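Local atomic coordinates of insulinase family protease (Yersinia pestis, PDB entry 3GO9), a protein that probably belongs to the insulinase (M16) family of peptidases, though its activity is not established, and binds several zinc ions. Residues L54-G59 and D210-Y215; T268-W273 and A331-T336; P43-D48 and T386-L391; A354-G359 and E430-L435; G178-G183 and V246-P251. All coordinates share one frame; numbering follows the deposited sequence.

Contact 1 of 5, residues L54-G59 and D210-Y215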
# COMPACT_ATOMS: atom_id res chain seq x y z
N LEU A 54 2.32 14.72 2.44
CA LEU A 54 3.64 14.91 2.98
C LEU A 54 3.97 13.65 3.70
O LEU A 54 3.30 13.32 4.70
CB LEU A 54 3.73 16.13 3.93
CG LEU A 54 5.11 16.36 4.59
CD1 LEU A 54 6.15 16.86 3.53
CD2 LEU A 54 4.96 17.40 5.71
N ILE A 55 4.98 12.95 3.21
CA ILE A 55 5.51 11.78 3.94
C ILE A 55 6.74 12.20 4.71
O ILE A 55 7.67 12.84 4.18
CB ILE A 55 5.88 10.57 3.01
CG1 ILE A 55 4.67 10.01 2.33
CG2 ILE A 55 6.55 9.42 3.88
CD1 ILE A 55 5.02 8.92 1.25
N VAL A 56 6.72 11.87 5.99
CA VAL A 56 7.88 12.08 6.89
C VAL A 56 8.31 10.66 7.29
O VAL A 56 7.49 9.89 7.79
CB VAL A 56 7.50 12.90 8.16
CG1 VAL A 56 8.74 13.12 9.05
CG2 VAL A 56 6.83 14.28 7.79
N ASN A 57 9.58 10.33 7.09
CA ASN A 57 10.08 8.99 7.39
C ASN A 57 10.37 8.83 8.89
O ASN A 57 11.53 8.58 9.30
CB ASN A 57 11.34 8.71 6.58
CG ASN A 57 11.10 8.69 5.12
OD1 ASN A 57 10.04 8.22 4.63
ND2 ASN A 57 12.10 9.15 4.38
N THR A 58 9.34 9.04 9.70
CA THR A 58 9.38 8.92 11.15
C THR A 58 8.11 8.21 11.57
O THR A 58 7.01 8.65 11.27
CB THR A 58 9.36 10.32 11.76
OG1 THR A 58 10.53 11.00 11.32
CG2 THR A 58 9.32 10.33 13.30
N GLY A 59 8.29 7.11 12.27
CA GLY A 59 7.16 6.34 12.84
C GLY A 59 7.55 5.80 14.18
O GLY A 59 8.53 6.27 14.81
N ASP A 210 15.48 16.14 5.14
CA ASP A 210 16.02 15.01 4.40
C ASP A 210 15.22 13.72 4.55
O ASP A 210 15.47 12.74 3.81
CB ASP A 210 17.51 14.80 4.76
CG ASP A 210 17.73 14.44 6.22
OD1 ASP A 210 16.94 14.89 7.07
OD2 ASP A 210 18.76 13.76 6.51
N ALA A 211 14.25 13.70 5.48
CA ALA A 211 13.38 12.58 5.70
C ALA A 211 11.96 12.87 5.21
O ALA A 211 11.05 12.14 5.56
CB ALA A 211 13.35 12.23 7.15
N MSE A 212 11.80 13.89 4.36
CA MSE A 212 10.46 14.33 3.92
C MSE A 212 10.34 14.38 2.41
O MSE A 212 11.26 14.81 1.72
CB MSE A 212 10.12 15.72 4.44
CG MSE A 212 10.20 15.80 5.96
SE MSE A 212 9.62 17.52 6.58
CE MSE A 212 9.80 17.21 8.50
N THR A 213 9.17 14.01 1.93
CA THR A 213 8.80 14.20 0.53
C THR A 213 7.39 14.72 0.45
O THR A 213 6.45 14.09 1.02
CB THR A 213 8.87 12.91 -0.29
OG1 THR A 213 10.18 12.29 -0.13
CG2 THR A 213 8.60 13.14 -1.73
N LEU A 214 7.24 15.81 -0.30
CA LEU A 214 5.91 16.33 -0.62
C LEU A 214 5.48 15.90 -2.01
O LEU A 214 6.26 16.03 -2.96
CB LEU A 214 5.91 17.86 -0.55
CG LEU A 214 4.60 18.55 -0.91
CD1 LEU A 214 3.52 18.37 0.13
CD2 LEU A 214 4.86 20.06 -1.17
N TYR A 215 4.26 15.38 -2.13
CA TYR A 215 3.71 15.01 -3.41
C TYR A 215 2.47 15.85 -3.67
O TYR A 215 1.69 16.10 -2.77
CB TYR A 215 3.24 13.53 -3.44
CG TYR A 215 4.29 12.51 -3.09
CD1 TYR A 215 4.90 11.76 -4.10
CD2 TYR A 215 4.61 12.25 -1.79
CE1 TYR A 215 5.89 10.81 -3.78
CE2 TYR A 215 5.58 11.34 -1.47
CZ TYR A 215 6.20 10.61 -2.49
OH TYR A 215 7.16 9.64 -2.16
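Asn57 is the centre of an inverse gamma turn, yet its backbone still reaches over to the facing strand, where Asn57 N donates to Ala211 O at 2.8 Å. The bond adds one more rung beyond the last regular bridge, whereas the turn itself is closed by a weak bond from Thr58 N to Val56 O. The side chain of Asn57 leans over the same carbonyl: Asn57 CB lies 4.1 Å from Ala211 CB, and ND2 passes near the oxygen at an angle too poor for a second bond.

Before the turn the pairing is regular. Ile55 and Thr213 form an antiparallel hydrogen-bonded pair, Ile55 N to Thr213 O and Thr213 N to Ile55 O both measuring 2.9 Å, between the non-hydrogen-bonded pairs Leu54–Leu214 and Val56–Met212. These are neighbouring central strands of the seven-stranded mixed sheet of the M16 fold, enclosed by strands 36-41 and 114-120. Leu54, Val56, Met212 (a selenomethionine) and Leu214 share one face. Here the Val56 and Met212 side chains lie side by side and point the same way, Val56 CG2 to Met212 CG 4.1 Å, Leu54 CD1 reaches Met212 CB at 4.2 Å, and helix 125-140 packs on top.

Ile55 and Tyr215 carry the packing toward helix 388-401. With CD1 carried outward by an extended chi2 of 172°, Ile55 CD1 meets Tyr215 CE2 at 3.7 Å, approaching the ring obliquely. Thr213 CG2 rests 3.4 Å above the plane of the Tyr215 ring, toward its rim, and the phenol hydroxyl is hydrogen-bonded to Gln399 of that helix.

Contact 2 of 5, residues T268-W273 and A331-T336. With ZN (zinc ion), chain E.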
# COMPACT_ATOMS: atom_id res chain seq x y z
N THR A 268 -13.01 -17.47 7.45
CA THR A 268 -12.30 -17.30 6.20
C THR A 268 -11.09 -18.20 6.26
O THR A 268 -10.26 -18.02 7.13
CB THR A 268 -11.82 -15.85 5.97
OG1 THR A 268 -12.99 -15.01 5.87
CG2 THR A 268 -11.01 -15.75 4.72
N LEU A 269 -11.01 -19.19 5.39
CA LEU A 269 -9.76 -19.90 5.19
C LEU A 269 -8.96 -19.23 4.10
O LEU A 269 -9.44 -19.09 2.96
CB LEU A 269 -10.06 -21.37 4.78
CG LEU A 269 -8.80 -22.18 4.44
CD1 LEU A 269 -7.95 -22.28 5.71
CD2 LEU A 269 -9.14 -23.56 3.93
N SER A 270 -7.73 -18.81 4.43
CA SER A 270 -6.85 -18.18 3.47
C SER A 270 -5.75 -19.18 3.10
O SER A 270 -5.17 -19.83 3.97
CB SER A 270 -6.29 -16.86 3.98
OG SER A 270 -7.37 -15.92 4.22
N LEU A 271 -5.55 -19.33 1.80
CA LEU A 271 -4.44 -20.12 1.24
C LEU A 271 -3.44 -19.06 0.85
O LEU A 271 -3.67 -18.27 -0.11
CB LEU A 271 -4.92 -20.95 0.02
CG LEU A 271 -6.16 -21.81 0.19
CD1 LEU A 271 -6.38 -22.62 -1.13
CD2 LEU A 271 -6.15 -22.74 1.37
N MSE A 272 -2.30 -19.01 1.56
CA MSE A 272 -1.36 -17.88 1.46
C MSE A 272 -0.02 -18.29 0.96
O MSE A 272 0.47 -19.35 1.31
CB MSE A 272 -0.99 -17.24 2.82
CG MSE A 272 -1.91 -17.33 3.96
SE MSE A 272 -1.97 -15.53 4.57
CE MSE A 272 -3.01 -15.12 3.01
N TRP A 273 0.62 -17.40 0.21
CA TRP A 273 2.03 -17.53 -0.13
C TRP A 273 2.74 -16.20 0.19
O TRP A 273 2.22 -15.12 -0.10
CB TRP A 273 2.19 -17.83 -1.62
CG TRP A 273 1.69 -19.16 -2.06
CD1 TRP A 273 2.45 -20.27 -2.25
CD2 TRP A 273 0.34 -19.53 -2.39
NE1 TRP A 273 1.66 -21.33 -2.67
CE2 TRP A 273 0.36 -20.90 -2.76
CE3 TRP A 273 -0.89 -18.87 -2.35
CZ2 TRP A 273 -0.80 -21.60 -3.13
CZ3 TRP A 273 -2.06 -19.58 -2.72
CH2 TRP A 273 -1.98 -20.93 -3.11
N ALA A 331 -2.83 -14.24 -1.65
CA ALA A 331 -3.80 -15.02 -0.90
C ALA A 331 -5.08 -15.31 -1.69
O ALA A 331 -5.59 -14.43 -2.39
CB ALA A 331 -4.20 -14.29 0.40
N ILE A 332 -5.60 -16.52 -1.53
CA ILE A 332 -6.96 -16.91 -1.93
C ILE A 332 -7.75 -17.04 -0.67
O ILE A 332 -7.43 -17.83 0.20
CB ILE A 332 -7.00 -18.24 -2.70
CG1 ILE A 332 -6.01 -18.16 -3.84
CG2 ILE A 332 -8.46 -18.59 -3.04
CD1 ILE A 332 -5.68 -19.48 -4.52
N HIS A 333 -8.84 -16.28 -0.59
CA HIS A 333 -9.67 -16.30 0.58
C HIS A 333 -10.98 -17.02 0.31
O HIS A 333 -11.70 -16.72 -0.66
CB HIS A 333 -10.04 -14.89 1.00
CG HIS A 333 -8.88 -14.00 1.27
ND1 HIS A 333 -7.99 -14.24 2.28
CD2 HIS A 333 -8.54 -12.81 0.73
CE1 HIS A 333 -7.11 -13.26 2.33
NE2 HIS A 333 -7.42 -12.38 1.39
N LEU A 334 -11.29 -17.98 1.17
CA LEU A 334 -12.52 -18.72 1.11
C LEU A 334 -13.36 -18.32 2.28
O LEU A 334 -13.13 -18.73 3.40
CB LEU A 334 -12.27 -20.24 1.20
CG LEU A 334 -11.59 -20.97 0.06
CD1 LEU A 334 -10.17 -20.47 -0.20
CD2 LEU A 334 -11.62 -22.49 0.34
N ASN A 335 -14.42 -17.54 2.01
CA ASN A 335 -15.30 -17.11 3.09
C ASN A 335 -16.46 -18.10 3.13
O ASN A 335 -17.16 -18.30 2.13
CB ASN A 335 -15.80 -15.67 2.86
CG ASN A 335 -16.73 -15.18 3.97
OD1 ASN A 335 -16.28 -14.78 5.06
ND2 ASN A 335 -18.04 -15.28 3.73
N THR A 336 -16.60 -18.78 4.26
CA THR A 336 -17.50 -19.91 4.38
C THR A 336 -17.94 -20.13 5.80
O THR A 336 -17.15 -19.98 6.73
CB THR A 336 -16.82 -21.21 3.88
OG1 THR A 336 -17.69 -22.33 4.14
CG2 THR A 336 -15.44 -21.42 4.57
ZN ZN E . -6.25 -10.59 1.28
O HOH W 1 -4.63 -10.72 2.59
O HOH W 2 -7.51 -9.12 2.08
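His333 turns the ND1 edge of its imidazole to Ser270, with His333 ND1 donating to Ser270 OG at 2.6 Å almost exactly in the ring plane. The two residues form a non-hydrogen-bonded pair of an antiparallel ladder in the five-stranded mixed sheet that contains strands 267-276 and 327-336, so it is their side chains that tie this rung together. On both sides the backbone does the work: Leu269 with Leu334, and Leu271 with Ile332, each exchange two N-H···O bonds, the straightest being Leu271 N to Ile332 O at 2.9 Å.

Held at ND1 by the serine and at NE2 by a zinc ion, 2.1 Å from His333 NE2, the ring has little freedom to rotate. Two waters share the metal, and Asp320 on strand 316-324 adds a further protein ligand. Donation from ND1 to the serine would probably make NE2 a somewhat stronger electron donor to the metal. Thr268 flanks the histidine, Thr268 CG2 lying 3.9 Å from His333 CB.

The face of Leu269, Leu271, Ile332 and Leu334 is apolar, and the leucines pack on helix 341-358. Leu334 reaches across toward the facing strand, its CD1 3.5 Å from Leu269 O and 4.2 Å from Leu271 CG. Farther along, Trp273 gives NE1 to the carbonyl oxygen of Gln437, while Ile332 CD1 touches Trp273 CZ3 at 4.0 Å, at the edge of the indole and near its plane.

Contact 3 of 5, residues P43-D48 and T386-L391. With ZN (zinc ion), chain B.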
# COMPACT_ATOMS: atom_id res chain seq x y z
N PRO A 43 -3.70 18.13 -16.45
CA PRO A 43 -4.61 18.96 -17.24
C PRO A 43 -5.78 18.13 -17.78
O PRO A 43 -6.76 18.73 -18.20
CB PRO A 43 -3.71 19.46 -18.38
CG PRO A 43 -2.61 18.51 -18.45
CD PRO A 43 -2.36 18.08 -17.05
N GLN A 44 -5.66 16.81 -17.84
CA GLN A 44 -6.78 15.92 -18.20
C GLN A 44 -7.83 15.83 -17.09
O GLN A 44 -8.94 15.30 -17.32
CB GLN A 44 -6.28 14.52 -18.55
CG GLN A 44 -5.90 13.58 -17.39
CD GLN A 44 -4.58 13.90 -16.70
OE1 GLN A 44 -3.84 14.85 -17.09
NE2 GLN A 44 -4.27 13.11 -15.64
N ARG A 45 -7.50 16.29 -15.88
CA ARG A 45 -8.47 16.36 -14.77
C ARG A 45 -8.61 17.82 -14.33
O ARG A 45 -8.25 18.17 -13.21
CB ARG A 45 -7.97 15.47 -13.61
CG ARG A 45 -7.73 13.97 -13.90
CD ARG A 45 -8.98 13.27 -14.28
NE ARG A 45 -9.92 13.19 -13.15
CZ ARG A 45 -11.09 12.55 -13.21
NH1 ARG A 45 -11.50 11.98 -14.35
NH2 ARG A 45 -11.87 12.52 -12.14
N PRO A 46 -9.14 18.69 -15.21
CA PRO A 46 -8.96 20.09 -14.99
C PRO A 46 -9.73 20.63 -13.81
O PRO A 46 -9.30 21.63 -13.24
CB PRO A 46 -9.45 20.72 -16.31
CG PRO A 46 -10.40 19.74 -16.83
CD PRO A 46 -9.75 18.43 -16.52
N SER A 47 -10.82 19.94 -13.42
CA SER A 47 -11.72 20.36 -12.36
C SER A 47 -11.64 19.50 -11.08
O SER A 47 -12.37 19.77 -10.11
CB SER A 47 -13.16 20.38 -12.89
OG SER A 47 -13.65 19.09 -13.16
N ASP A 48 -10.75 18.50 -11.07
CA ASP A 48 -10.68 17.58 -9.96
C ASP A 48 -9.92 18.24 -8.77
O ASP A 48 -9.21 19.23 -8.90
CB ASP A 48 -9.95 16.34 -10.45
CG ASP A 48 -10.34 15.09 -9.75
OD1 ASP A 48 -11.03 15.14 -8.67
OD2 ASP A 48 -9.92 14.04 -10.27
N THR A 386 -9.34 8.63 -14.40
CA THR A 386 -8.78 8.36 -13.06
C THR A 386 -8.69 9.64 -12.20
O THR A 386 -7.99 10.61 -12.50
CB THR A 386 -7.43 7.66 -13.14
OG1 THR A 386 -7.58 6.44 -13.90
CG2 THR A 386 -6.90 7.27 -11.75
N ASP A 387 -9.43 9.60 -11.09
CA ASP A 387 -9.48 10.66 -10.07
C ASP A 387 -8.04 10.93 -9.55
O ASP A 387 -7.21 10.05 -9.39
CB ASP A 387 -10.36 10.10 -8.94
CG ASP A 387 -10.72 11.09 -7.84
OD1 ASP A 387 -9.91 11.93 -7.47
OD2 ASP A 387 -11.84 10.95 -7.28
N THR A 388 -7.75 12.20 -9.31
CA THR A 388 -6.46 12.62 -8.73
C THR A 388 -6.08 11.85 -7.46
O THR A 388 -4.93 11.55 -7.26
CB THR A 388 -6.43 14.13 -8.48
OG1 THR A 388 -7.58 14.49 -7.72
CG2 THR A 388 -6.40 14.92 -9.80
N ASP A 389 -7.04 11.50 -6.63
CA ASP A 389 -6.66 10.70 -5.45
C ASP A 389 -6.16 9.29 -5.74
O ASP A 389 -5.33 8.72 -5.00
CB ASP A 389 -7.74 10.70 -4.38
CG ASP A 389 -8.87 9.73 -4.67
OD1 ASP A 389 -8.70 8.53 -4.43
OD2 ASP A 389 -9.90 10.18 -5.15
N ILE A 390 -6.64 8.69 -6.84
CA ILE A 390 -6.18 7.39 -7.28
C ILE A 390 -4.79 7.48 -7.90
O ILE A 390 -3.90 6.63 -7.60
CB ILE A 390 -7.20 6.68 -8.22
CG1 ILE A 390 -8.50 6.42 -7.44
CG2 ILE A 390 -6.58 5.36 -8.78
CD1 ILE A 390 -9.67 6.00 -8.34
N LEU A 391 -4.56 8.52 -8.73
CA LEU A 391 -3.22 8.79 -9.22
C LEU A 391 -2.25 8.91 -8.04
O LEU A 391 -1.10 8.43 -8.10
CB LEU A 391 -3.20 10.07 -10.07
CG LEU A 391 -4.02 10.07 -11.34
CD1 LEU A 391 -4.03 11.48 -12.03
CD2 LEU A 391 -3.56 8.98 -12.32
ZN ZN B . -11.05 12.30 -5.31
O HOH W 3 -6.24 11.12 -14.80
O HOH W 4 -12.16 14.10 -6.51
O HOH W 5 -9.16 13.69 -5.45
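Asp48 OD2 receives three N-H groups and forms the tight heart of this contact between a loop and the start of a helix. Across the contact, Thr388 N donates to Asp48 OD2 at 3.0 Å, nearly straight but from above the carboxylate plane. Within the loop, Arg45 grips the same oxygen side-on in a salt bridge, Arg45 NE at 3.0 Å and NH2 also bonding, the oxygen lying in the guanidinium plane. With one edge so occupied, the guanidinium lies flat against the backbone of the other segment: Thr386 C sits 3.8 Å above its centre, and Asp387 N flanks it toward the rim. Ala384 O takes up Arg45 NH1, fixing the group further.

The Gln44 side is looser. Its amide reaches the helix mainly through water, Gln44 NE2 and Thr386 O each lying 2.9 Å from one bridging molecule, and its one direct touch is Gln44 NE2 to Leu391 CD1 at 4.0 Å.

Asp387 is the N-cap of helix 388-401, its OD1 accepting from Asp389 N at 3.0 Å. The same carboxylate holds a zinc ion through both oxygens, joined by Asp389 OD2, Asp99 and Glu101. Two zinc-bound waters link the contact to the metal: one donates to Asp48 OD1, the other to Thr388 OG1, which is also hydrogen-bonded to Arg49 O. Asp48 is thus a second-shell group. The ion has eight ligand atoms, and those in the two segments and their waters lie 2.4 to 2.5 Å away, long and numerous for zinc, so this is probably not an ordinary zinc site.

Contact 4 of 5, residues A354-G359 and E430-L435; sequences ALRANG and ELKQQL
Lys432 supplies the polar grip, to the carbonyls of Arg356 and Ala357, between two helices whose axes approach to 7.7 Å at a signed crossing angle of -129°. Both hydrogen bonds come from one ammonium group: Lys432 NZ donates to Arg356 O at 2.8 Å, lying in the carbonyl plane, and to Ala357 O at 3.2 Å, where it comes from above the plane. The lysine chain leaves its helix extended and then folds at chi3 (-63°) and chi4 (-70°), which wraps it round Arg356 O, with CG and CE also close by. A positive group at the carbonyls of a helix's last turn should interact favourably with the helix dipole.

The apolar contacts centre on Leu435. Its CD1 packs against Leu355 CB at 4.0 Å and lies 3.7 Å from Arg356 N, while Leu435 CB sits 3.9 Å from Arg356 CG. The arginine contributes its aliphatic stem here, crossing the leucine obliquely. Leu431 CD1 approaches Gly359 CA at 4.3 Å, just where positive phi ends the first helix.

Farther out, Arg356 CD passes 3.4 Å from Leu435 O, which lies near the plane at the guanidinium edge; Arg356 NH2 bonds to Met465 O.

The contact thus joins the last turns of helix 341-358 to the later turns of helix 424-435. Leu431 also touches Leu299 of helix 283-309; Glu430 and Gln434 bond to Ser292 of that helix, and Leu360 closes over Leu355 and Leu431.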
# COMPACT_ATOMS: atom_id res chain seq x y z
N ALA A 354 -5.63 -29.53 -10.15
CA ALA A 354 -5.82 -29.65 -11.61
C ALA A 354 -5.01 -28.60 -12.36
O ALA A 354 -4.35 -28.90 -13.37
CB ALA A 354 -7.34 -29.56 -11.98
N LEU A 355 -5.01 -27.37 -11.87
CA LEU A 355 -4.26 -26.30 -12.52
C LEU A 355 -2.74 -26.52 -12.43
O LEU A 355 -2.01 -26.24 -13.39
CB LEU A 355 -4.63 -24.93 -11.96
CG LEU A 355 -6.04 -24.41 -12.35
CD1 LEU A 355 -6.49 -23.28 -11.37
CD2 LEU A 355 -6.14 -23.97 -13.82
N ARG A 356 -2.30 -27.01 -11.29
CA ARG A 356 -0.89 -27.40 -11.12
C ARG A 356 -0.47 -28.44 -12.16
O ARG A 356 0.63 -28.37 -12.73
CB ARG A 356 -0.64 -27.96 -9.72
CG ARG A 356 0.82 -28.10 -9.40
CD ARG A 356 1.00 -28.73 -8.03
NE ARG A 356 0.35 -30.04 -7.95
CZ ARG A 356 0.21 -30.75 -6.84
NH1 ARG A 356 0.73 -30.33 -5.69
NH2 ARG A 356 -0.41 -31.93 -6.88
N ALA A 357 -1.30 -29.45 -12.35
CA ALA A 357 -0.94 -30.57 -13.20
C ALA A 357 -1.06 -30.23 -14.68
O ALA A 357 -0.13 -30.54 -15.46
CB ALA A 357 -1.81 -31.78 -12.87
N ASN A 358 -2.14 -29.54 -15.04
CA ASN A 358 -2.52 -29.38 -16.43
C ASN A 358 -2.72 -27.96 -16.93
O ASN A 358 -2.74 -27.73 -18.16
CB ASN A 358 -3.81 -30.17 -16.65
CG ASN A 358 -3.59 -31.66 -16.41
OD1 ASN A 358 -4.38 -32.34 -15.74
ND2 ASN A 358 -2.50 -32.18 -16.97
N GLY A 359 -2.86 -27.00 -16.03
CA GLY A 359 -3.02 -25.63 -16.39
C GLY A 359 -4.30 -25.32 -17.10
O GLY A 359 -5.31 -26.05 -17.01
N GLU A 430 4.40 -21.50 -15.40
CA GLU A 430 4.36 -20.52 -14.29
C GLU A 430 3.30 -20.96 -13.27
O GLU A 430 3.57 -21.04 -12.05
CB GLU A 430 4.07 -19.14 -14.85
CG GLU A 430 4.06 -18.03 -13.86
CD GLU A 430 5.40 -17.73 -13.24
OE1 GLU A 430 6.40 -17.75 -13.96
OE2 GLU A 430 5.42 -17.45 -12.00
N LEU A 431 2.14 -21.36 -13.75
CA LEU A 431 1.10 -21.88 -12.86
C LEU A 431 1.59 -23.10 -12.07
O LEU A 431 1.35 -23.21 -10.85
CB LEU A 431 -0.16 -22.26 -13.65
CG LEU A 431 -1.16 -21.18 -13.96
CD1 LEU A 431 -2.13 -21.70 -15.03
CD2 LEU A 431 -1.89 -20.71 -12.68
N LYS A 432 2.23 -24.02 -12.78
CA LYS A 432 2.71 -25.23 -12.16
C LYS A 432 3.73 -24.86 -11.08
O LYS A 432 3.69 -25.37 -9.97
CB LYS A 432 3.34 -26.15 -13.20
CG LYS A 432 3.85 -27.45 -12.57
CD LYS A 432 4.57 -28.40 -13.49
CE LYS A 432 3.68 -28.91 -14.59
NZ LYS A 432 2.63 -29.82 -14.12
N GLN A 433 4.67 -23.98 -11.43
CA GLN A 433 5.72 -23.56 -10.49
C GLN A 433 5.17 -22.90 -9.22
O GLN A 433 5.52 -23.28 -8.12
CB GLN A 433 6.71 -22.64 -11.19
CG GLN A 433 7.63 -23.41 -12.09
CD GLN A 433 8.33 -22.57 -13.13
OE1 GLN A 433 7.99 -21.40 -13.39
NE2 GLN A 433 9.34 -23.20 -13.80
N GLN A 434 4.26 -21.96 -9.41
CA GLN A 434 3.60 -21.28 -8.29
C GLN A 434 2.87 -22.25 -7.38
O GLN A 434 2.97 -22.21 -6.15
CB GLN A 434 2.61 -20.25 -8.79
CG GLN A 434 3.30 -18.98 -9.18
CD GLN A 434 2.36 -17.96 -9.74
OE1 GLN A 434 1.14 -18.09 -9.63
NE2 GLN A 434 2.92 -16.92 -10.33
N LEU A 435 2.14 -23.16 -7.98
CA LEU A 435 1.31 -24.06 -7.19
C LEU A 435 2.09 -25.25 -6.67
O LEU A 435 1.52 -26.07 -5.94
CB LEU A 435 0.13 -24.53 -7.99
CG LEU A 435 -0.87 -23.42 -8.32
CD1 LEU A 435 -1.91 -23.99 -9.25
CD2 LEU A 435 -1.51 -22.86 -7.08

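Contact 5 of 5, residues G178-G183 and V246-P251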
# COMPACT_ATOMS: atom_id res chain seq x y z
N GLY A 178 8.30 -12.39 15.28
CA GLY A 178 9.65 -12.53 14.76
C GLY A 178 10.17 -11.31 14.06
O GLY A 178 11.32 -11.34 13.58
N SER A 179 9.35 -10.25 13.98
CA SER A 179 9.77 -9.02 13.32
C SER A 179 10.34 -8.02 14.30
O SER A 179 10.19 -8.18 15.51
CB SER A 179 8.59 -8.31 12.60
OG SER A 179 7.74 -7.78 13.59
N SER A 180 10.90 -6.96 13.76
CA SER A 180 11.39 -5.83 14.55
C SER A 180 10.30 -4.85 14.94
O SER A 180 10.61 -3.82 15.53
CB SER A 180 12.46 -5.06 13.78
OG SER A 180 11.89 -4.29 12.74
N LEU A 181 9.06 -5.17 14.58
CA LEU A 181 7.94 -4.25 14.77
C LEU A 181 7.24 -4.50 16.09
O LEU A 181 6.38 -3.73 16.52
CB LEU A 181 6.96 -4.41 13.64
CG LEU A 181 7.52 -4.25 12.21
CD1 LEU A 181 6.35 -4.22 11.24
CD2 LEU A 181 8.39 -3.06 12.16
N ILE A 182 7.59 -5.61 16.74
CA ILE A 182 7.08 -5.90 18.08
C ILE A 182 7.41 -4.85 19.10
O ILE A 182 8.56 -4.43 19.30
CB ILE A 182 7.65 -7.26 18.59
CG1 ILE A 182 7.28 -8.34 17.63
CG2 ILE A 182 7.04 -7.59 19.93
CD1 ILE A 182 5.84 -8.36 17.35
N GLY A 183 6.39 -4.46 19.86
CA GLY A 183 6.54 -3.42 20.85
C GLY A 183 6.63 -2.01 20.31
O GLY A 183 6.80 -1.04 21.07
N VAL A 246 13.40 1.22 8.29
CA VAL A 246 12.58 0.51 7.34
C VAL A 246 11.92 -0.66 8.08
O VAL A 246 12.54 -1.45 8.85
CB VAL A 246 13.43 0.03 6.11
CG1 VAL A 246 12.61 -0.85 5.19
CG2 VAL A 246 13.96 1.24 5.34
N ALA A 247 10.62 -0.73 7.93
CA ALA A 247 9.87 -1.75 8.62
C ALA A 247 10.00 -3.02 7.74
O ALA A 247 9.67 -2.98 6.56
CB ALA A 247 8.45 -1.36 8.76
N THR A 248 10.44 -4.12 8.36
CA THR A 248 10.55 -5.46 7.72
C THR A 248 9.92 -6.62 8.57
O THR A 248 10.10 -6.74 9.79
CB THR A 248 12.01 -5.82 7.55
OG1 THR A 248 12.61 -5.95 8.84
CG2 THR A 248 12.72 -4.74 6.71
N LEU A 249 9.22 -7.50 7.85
CA LEU A 249 8.57 -8.68 8.49
C LEU A 249 9.44 -9.93 8.37
O LEU A 249 10.21 -10.04 7.42
CB LEU A 249 7.27 -8.93 7.80
CG LEU A 249 6.12 -7.97 8.05
CD1 LEU A 249 4.97 -8.25 7.10
CD2 LEU A 249 5.68 -8.12 9.51
N ALA A 250 9.35 -10.86 9.31
CA ALA A 250 9.96 -12.19 9.14
C ALA A 250 9.12 -12.99 8.11
O ALA A 250 7.94 -12.64 7.80
CB ALA A 250 9.98 -12.91 10.42
N PRO A 251 9.69 -14.06 7.58
CA PRO A 251 8.88 -14.88 6.66
C PRO A 251 7.69 -15.48 7.40
O PRO A 251 7.75 -15.74 8.61
CB PRO A 251 9.84 -16.01 6.25
CG PRO A 251 11.23 -15.42 6.50
CD PRO A 251 11.07 -14.55 7.70
O HOH W 6 13.50 -2.25 11.01
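An ST turn at Ser179 rests against the long connection that leads from the first sheet of the M16 fold to the second. Ser179 OG accepts from Leu181 N at 3.1 Å and is also bonded to Leu176 O; its chi1 of 71° places the hydroxyl between the backbone N and the carbonyl carbon. That arrangement presents the carbon side of the serine to the connection, Ser179 CB lying 3.6 Å from Thr248 O.

Van der Waals contact does the rest. Leu181 CD2 packs on Ala247 CB at 3.8 Å, and its other branch, CD1, approaches Leu249 CD2 at 4.3 Å. At the opposite end of the pairing Ala250 CB sits 3.8 Å from Gly178 O. The two segments run almost antiparallel but make no strand ladder; a single water lies 3.1 Å from Ser180 OG and so unusually close to Val246 O, at 2.5 Å, that this polar link is doubtful.

Around the connection, Ala247 N is bonded to Asp112, Ala250 O to Arg175, and Leu249 lies on Trp172 and Arg175 of helix 170-175, while Tyr325 and Gln326, between the hairpin strands 316-324 and 327-336, touch Ala247 and Thr248.

How the contacts relate
The five contacts illustrate how one chain closes a two-part M16 fold. Contacts 1 and 2, strand pairs in different sheets, lie on opposite sides of the chain's centre, their own centres 35 Å apart. Contact 5 lies on the connection between these sheets, its nearest atoms about 8 Å from contact 1 and about 9 Å from contact 2. Contact 3 brings helix 388-401, which also covers contact 1, to the first sheet. Contacts 2 and 4 touch directly, Trp273 packing against Gln434 and Leu435. Zinc ions belong to contacts 2 and 3, whose nearest atoms are about 20 Å apart; another bound zinc lies about 5 Å from the Leu355 side chain of contact 4, and His72, Asp158 and Ile160 form a separate site.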